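Local coordinates for protein osa (Shigella flexneri, PDB 4O7K), which suppresses the oncogenicity of Agrobacterium tumefaciens and acts as a plasmid fertility inhibition factor of the ParB/Srx superfamily, at residues 33-45 with 56-70. The protein carries 1 engineered substitution. Sequence-based numbering, arbitrary orientation.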
loop_
_atom_site.group_PDB
_atom_site.type_symbol
_atom_site.label_atom_id
_atom_site.label_comp_id
_atom_site.label_asym_id
_atom_site.label_seq_id
_atom_site.Cartn_x
_atom_site.Cartn_y
_atom_site.Cartn_z
ATOM N N PRO A 33 -5.560 -6.052 7.991
ATOM C CA PRO A 33 -6.836 -6.039 7.271
ATOM C C PRO A 33 -7.611 -7.321 7.585
ATOM O O PRO A 33 -6.997 -8.356 7.828
ATOM C CB PRO A 33 -6.429 -5.961 5.793
ATOM C CG PRO A 33 -4.982 -6.332 5.746
ATOM C CD PRO A 33 -4.399 -5.959 7.090
ATOM N N GLN A 34 -8.936 -7.238 7.609
ATOM C CA GLN A 34 -9.761 -8.397 7.926
ATOM C C GLN A 34 -10.544 -8.835 6.703
ATOM O O GLN A 34 -11.312 -8.051 6.137
ATOM C CB GLN A 34 -10.719 -8.085 9.079
ATOM C CG GLN A 34 -10.028 -7.605 10.341
ATOM C CD GLN A 34 -11.023 -7.081 11.369
ATOM O OE1 GLN A 34 -12.128 -6.667 11.020
ATOM N NE2 GLN A 34 -10.630 -7.091 12.632
ATOM N N ILE A 35 -10.345 -10.081 6.284
ATOM C CA ILE A 35 -11.139 -10.620 5.194
ATOM C C ILE A 35 -12.580 -10.750 5.670
ATOM O O ILE A 35 -12.830 -11.323 6.724
ATOM C CB ILE A 35 -10.617 -11.972 4.722
ATOM C CG1 ILE A 35 -9.295 -11.774 3.968
ATOM C CG2 ILE A 35 -11.647 -12.634 3.818
ATOM C CD1 ILE A 35 -8.653 -13.053 3.522
ATOM N N VAL A 36 -13.520 -10.190 4.916
ATOM C CA VAL A 36 -14.915 -10.206 5.359
ATOM C C VAL A 36 -15.862 -10.753 4.314
ATOM O O VAL A 36 -15.611 -10.643 3.120
ATOM C CB VAL A 36 -15.413 -8.791 5.758
ATOM C CG1 VAL A 36 -14.793 -8.352 7.078
ATOM C CG2 VAL A 36 -15.147 -7.780 4.644
ATOM N N PRO A 37 -16.966 -11.364 4.774
ATOM C CA PRO A 37 -18.088 -11.670 3.883
ATOM C C PRO A 37 -18.623 -10.387 3.241
ATOM O O PRO A 37 -18.623 -9.323 3.882
ATOM C CB PRO A 37 -19.133 -12.292 4.825
ATOM C CG PRO A 37 -18.367 -12.761 6.007
ATOM C CD PRO A 37 -17.220 -11.802 6.160
ATOM N N ASN A 38 -19.072 -10.481 1.996
ATOM C CA ASN A 38 -19.600 -9.313 1.300
ATOM C C ASN A 38 -20.683 -9.692 0.294
ATOM O O ASN A 38 -20.813 -10.859 -0.064
ATOM C CB ASN A 38 -18.464 -8.552 0.601
ATOM C CG ASN A 38 -17.672 -9.429 -0.346
ATOM O OD1 ASN A 38 -17.977 -9.514 -1.534
ATOM N ND2 ASN A 38 -16.644 -10.087 0.176
ATOM N N ALA A 39 -21.448 -8.700 -0.162
ATOM C CA ALA A 39 -22.599 -8.931 -1.039
ATOM C C ALA A 39 -22.200 -9.379 -2.445
ATOM O O ALA A 39 -23.031 -9.845 -3.218
ATOM C CB ALA A 39 -23.454 -7.671 -1.121
ATOM N N TRP A 40 -20.926 -9.224 -2.776
ATOM C CA TRP A 40 -20.433 -9.598 -4.096
ATOM C C TRP A 40 -19.791 -10.974 -4.008
ATOM O O TRP A 40 -19.841 -11.636 -2.967
ATOM C CB TRP A 40 -19.452 -8.536 -4.611
ATOM C CG TRP A 40 -19.750 -7.191 -3.997
ATOM C CD1 TRP A 40 -19.003 -6.531 -3.059
ATOM C CD2 TRP A 40 -20.917 -6.381 -4.220
ATOM N NE1 TRP A 40 -19.620 -5.351 -2.705
ATOM C CE2 TRP A 40 -20.795 -5.235 -3.403
ATOM C CE3 TRP A 40 -22.047 -6.509 -5.038
ATOM C CZ2 TRP A 40 -21.759 -4.223 -3.380
ATOM C CZ3 TRP A 40 -23.003 -5.500 -5.016
ATOM C CH2 TRP A 40 -22.851 -4.372 -4.193
ATOM N N ASN A 41 -19.212 -11.421 -5.107
ATOM C CA ASN A 41 -18.552 -12.710 -5.106
ATOM C C ASN A 41 -17.068 -12.429 -5.301
ATOM O O ASN A 41 -16.493 -12.735 -6.348
ATOM C CB ASN A 41 -19.124 -13.612 -6.206
ATOM C CG ASN A 41 -18.429 -14.960 -6.293
ATOM O OD1 ASN A 41 -17.545 -15.276 -5.493
ATOM N ND2 ASN A 41 -18.827 -15.765 -7.279
ATOM N N GLU A 42 -16.456 -11.818 -4.290
ATOM C CA GLU A 42 -15.079 -11.354 -4.419
ATOM C C GLU A 42 -14.352 -11.313 -3.079
ATOM O O GLU A 42 -14.966 -11.416 -2.017
ATOM C CB GLU A 42 -15.050 -9.966 -5.064
ATOM C CG GLU A 42 -15.786 -8.889 -4.268
ATOM C CD GLU A 42 -15.923 -7.573 -5.030
ATOM O OE1 GLU A 42 -15.993 -7.615 -6.275
ATOM O OE2 GLU A 42 -15.965 -6.501 -4.383
ATOM N N VAL A 43 -13.034 -11.159 -3.134
ATOM C CA VAL A 43 -12.270 -11.002 -1.912
ATOM C C VAL A 43 -12.336 -9.545 -1.481
ATOM O O VAL A 43 -11.990 -8.646 -2.247
ATOM C CB VAL A 43 -10.822 -11.439 -2.094
ATOM C CG1 VAL A 43 -10.027 -11.193 -0.815
ATOM C CG2 VAL A 43 -10.776 -12.910 -2.487
ATOM N N VAL A 44 -12.817 -9.319 -0.263
ATOM C CA VAL A 44 -12.920 -7.974 0.283
ATOM C C VAL A 44 -12.298 -7.918 1.669
ATOM O O VAL A 44 -12.506 -8.817 2.487
ATOM C CB VAL A 44 -14.389 -7.504 0.357
ATOM C CG1 VAL A 44 -14.494 -6.173 1.106
ATOM C CG2 VAL A 44 -14.971 -7.379 -1.047
ATOM N N TRP A 45 -11.509 -6.879 1.923
ATOM C CA TRP A 45 -11.003 -6.630 3.268
ATOM C C TRP A 45 -11.645 -5.411 3.895
ATOM O O TRP A 45 -11.904 -4.415 3.223
ATOM C CB TRP A 45 -9.499 -6.406 3.274
ATOM C CG TRP A 45 -8.655 -7.521 2.820
ATOM C CD1 TRP A 45 -8.070 -8.477 3.596
ATOM C CD2 TRP A 45 -8.227 -7.771 1.478
ATOM N NE1 TRP A 45 -7.324 -9.329 2.817
ATOM C CE2 TRP A 45 -7.399 -8.914 1.512
ATOM C CE3 TRP A 45 -8.475 -7.150 0.251
ATOM C CZ2 TRP A 45 -6.811 -9.443 0.360
ATOM C CZ3 TRP A 45 -7.881 -7.677 -0.895
ATOM C CH2 TRP A 45 -7.070 -8.817 -0.825
ATOM N N PHE A 56 -12.770 -0.111 2.995
ATOM C CA PHE A 56 -12.894 -1.434 2.399
ATOM C C PHE A 56 -12.185 -1.478 1.049
ATOM O O PHE A 56 -12.280 -0.537 0.260
ATOM C CB PHE A 56 -14.362 -1.824 2.236
ATOM C CG PHE A 56 -15.070 -2.034 3.541
ATOM C CD1 PHE A 56 -15.591 -0.956 4.240
ATOM C CD2 PHE A 56 -15.197 -3.305 4.081
ATOM C CE1 PHE A 56 -16.234 -1.146 5.462
ATOM C CE2 PHE A 56 -15.850 -3.502 5.306
ATOM C CZ PHE A 56 -16.365 -2.422 5.993
ATOM N N MET A 57 -11.470 -2.571 0.794
ATOM C CA MET A 57 -10.793 -2.759 -0.475
ATOM C C MET A 57 -11.068 -4.153 -1.007
ATOM O O MET A 57 -11.486 -5.036 -0.255
ATOM C CB MET A 57 -9.284 -2.516 -0.333
ATOM C CG MET A 57 -8.944 -1.120 0.177
ATOM S SD MET A 57 -7.180 -0.759 0.054
ATOM C CE MET A 57 -7.120 -0.228 -1.654
ATOM N N THR A 58 -10.827 -4.345 -2.303
ATOM C CA THR A 58 -11.136 -5.609 -2.951
ATOM C C THR A 58 -10.080 -6.002 -3.981
ATOM O O THR A 58 -9.418 -5.146 -4.560
ATOM C CB THR A 58 -12.508 -5.562 -3.654
ATOM O OG1 THR A 58 -12.765 -6.828 -4.270
ATOM C CG2 THR A 58 -12.529 -4.469 -4.725
ATOM N N ALA A 59 -9.933 -7.302 -4.207
ATOM C CA ALA A 59 -9.026 -7.798 -5.240
ATOM C C ALA A 59 -9.790 -8.186 -6.508
ATOM O O ALA A 59 -9.317 -9.006 -7.297
ATOM C CB ALA A 59 -8.233 -8.993 -4.716
ATOM N N SER A 60 -10.967 -7.597 -6.700
ATOM C CA SER A 60 -11.843 -7.994 -7.797
ATOM C C SER A 60 -11.206 -7.744 -9.158
ATOM O O SER A 60 -11.515 -8.433 -10.127
ATOM C CB SER A 60 -13.184 -7.261 -7.702
ATOM O OG SER A 60 -13.030 -5.880 -7.954
ATOM N N ASN A 61 -10.312 -6.765 -9.227
ATOM C CA ASN A 61 -9.693 -6.406 -10.492
ATOM C C ASN A 61 -8.410 -7.197 -10.753
ATOM O O ASN A 61 -7.793 -7.059 -11.804
ATOM C CB ASN A 61 -9.405 -4.900 -10.542
ATOM C CG ASN A 61 -10.685 -4.042 -10.585
ATOM O OD1 ASN A 61 -10.614 -2.811 -10.603
ATOM N ND2 ASN A 61 -11.849 -4.688 -10.596
ATOM N N ALA A 62 -8.021 -8.046 -9.808
ATOM C CA ALA A 62 -6.798 -8.837 -9.947
ATOM C C ALA A 62 -6.938 -10.036 -10.895
ATOM O O ALA A 62 -8.016 -10.624 -11.025
ATOM C CB ALA A 62 -6.341 -9.323 -8.576
ATOM N N ALA A 63 -5.832 -10.402 -11.544
ATOM C CA ALA A 63 -5.762 -11.646 -12.302
ATOM C C ALA A 63 -5.524 -12.819 -11.356
ATOM O O ALA A 63 -4.961 -12.650 -10.271
ATOM C CB ALA A 63 -4.649 -11.576 -13.360
ATOM N N GLN A 64 -5.952 -14.008 -11.768
ATOM C CA GLN A 64 -5.689 -15.230 -11.011
ATOM C C GLN A 64 -4.192 -15.445 -10.774
ATOM O O GLN A 64 -3.783 -16.086 -9.793
ATOM C CB GLN A 64 -6.281 -16.438 -11.743
ATOM C CG GLN A 64 -7.807 -16.485 -11.733
ATOM C CD GLN A 64 -8.345 -16.908 -10.393
ATOM O OE1 GLN A 64 -8.595 -16.077 -9.522
ATOM N NE2 GLN A 64 -8.519 -18.210 -10.211
ATOM N N SER A 65 -3.382 -14.905 -11.686
ATOM C CA SER A 65 -1.942 -15.078 -11.656
ATOM C C SER A 65 -1.239 -14.052 -10.765
ATOM O O SER A 65 -0.047 -14.190 -10.474
ATOM C CB SER A 65 -1.386 -14.997 -13.081
ATOM O OG SER A 65 -1.650 -13.722 -13.648
ATOM N N ASP A 66 -1.963 -13.018 -10.342
ATOM C CA ASP A 66 -1.385 -11.995 -9.472
ATOM C C ASP A 66 -1.158 -12.558 -8.073
ATOM O O ASP A 66 -1.698 -13.603 -7.718
ATOM C CB ASP A 66 -2.293 -10.775 -9.368
ATOM C CG ASP A 66 -2.351 -9.971 -10.640
ATOM O OD1 ASP A 66 -1.362 -9.982 -11.407
ATOM O OD2 ASP A 66 -3.392 -9.315 -10.858
ATOM N N PHE A 67 -0.363 -11.851 -7.283
ATOM C CA PHE A 67 -0.106 -12.234 -5.902
ATOM C C PHE A 67 -0.454 -11.088 -4.975
ATOM O O PHE A 67 -0.266 -9.923 -5.319
ATOM C CB PHE A 67 1.361 -12.628 -5.712
ATOM C CG PHE A 67 1.673 -14.021 -6.153
ATOM C CD1 PHE A 67 1.722 -14.343 -7.499
ATOM C CD2 PHE A 67 1.910 -15.013 -5.219
ATOM C CE1 PHE A 67 1.996 -15.631 -7.896
ATOM C CE2 PHE A 67 2.191 -16.302 -5.611
ATOM C CZ PHE A 67 2.226 -16.615 -6.948
ATOM N N ILE A 68 -0.975 -11.413 -3.798
ATOM C CA ILE A 68 -1.233 -10.390 -2.800
ATOM C C ILE A 68 -0.088 -10.334 -1.798
ATOM O O ILE A 68 0.396 -11.362 -1.322
ATOM C CB ILE A 68 -2.567 -10.640 -2.081
ATOM C CG1 ILE A 68 -3.728 -10.300 -3.031
ATOM C CG2 ILE A 68 -2.649 -9.796 -0.815
ATOM C CD1 ILE A 68 -5.002 -11.041 -2.715
ATOM N N VAL A 69 0.349 -9.119 -1.500
ATOM C CA VAL A 69 1.297 -8.889 -0.429
ATOM C C VAL A 69 0.657 -7.935 0.583
ATOM O O VAL A 69 0.156 -6.864 0.220
ATOM C CB VAL A 69 2.622 -8.293 -0.941
ATOM C CG1 VAL A 69 3.627 -8.167 0.193
ATOM C CG2 VAL A 69 3.182 -9.154 -2.086
ATOM N N TYR A 70 0.649 -8.343 1.842
ATOM C CA TYR A 70 0.216 -7.455 2.915
ATOM C C TYR A 70 1.421 -6.660 3.357
ATOM O O TYR A 70 2.409 -7.236 3.818
ATOM C CB TYR A 70 -0.366 -8.238 4.087
ATOM C CG TYR A 70 -1.592 -9.028 3.709
ATOM C CD1 TYR A 70 -2.783 -8.387 3.388
ATOM C CD2 TYR A 70 -1.551 -10.411 3.647
ATOM C CE1 TYR A 70 -3.905 -9.107 3.024
ATOM C CE2 TYR A 70 -2.656 -11.137 3.277
ATOM C CZ TYR A 70 -3.831 -10.481 2.979
ATOM O OH TYR A 70 -4.928 -11.214 2.626
#
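The beta hairpin of strands 44-47 and 55-58 pairs here at its open end, and Trp45 carries the contact on from this mixed sheet to the antiparallel sheet of strand 67-72. Trp45 and Met57 form a hydrogen-bonded antiparallel pair: Trp45 N reaches Met57 O at 2.9 Å, and Met57 N returns a bond to Trp45 O. Val44 and Thr58 make the next, non-hydrogen-bonded pair. Where regular pairing ends, Val43 O is gripped twice, by Ala59 N and, at 2.8 Å, by Thr58 OG1, which arrive from opposite faces of the carbonyl plane. Threonine suits this place because its hydroxyl, anti to the backbone N (chi1 -180°), turns to that carbonyl while the beta-branched chain keeps to the strand. With CG between backbone N and carbonyl carbon and the chain then extended, Glu42 lays its carboxylate over the start of the turn, OE1 3.2 Å from Ser60 CB and OE2 near Thr58 OG1; this partly exposed place can hold a charge.

On the other face of the hairpin, the six-membered end of the Trp45 indole points toward Ala59 and Ile68, while at the pyrrole edge NE1 donates to Tyr70 OH at 3.1 Å, close to the indole plane but bent at the hydrogen (138°); the two ring planes stand at 83°. Ile68 CD1 meets the indole edge in plane, 3.6 Å from Trp45 CH2, and the small Ala59 lets the ring come close. Tryptophan thus offers a broad apolar surface and one polar N-H, which the tyrosine hydroxyl satisfies. Pro33 CG packs against Tyr70 CD1 at 3.8 Å.

Beyond the hairpin, Thr58 bonds through its backbone to strand 118-128, whose Leu120 also touches Trp45. Helix 179-189 packs on Val43 and Ile68, and its Arg183 binds the carbonyls of Ala59 and Ala62, tying the turn to the C-terminal helix.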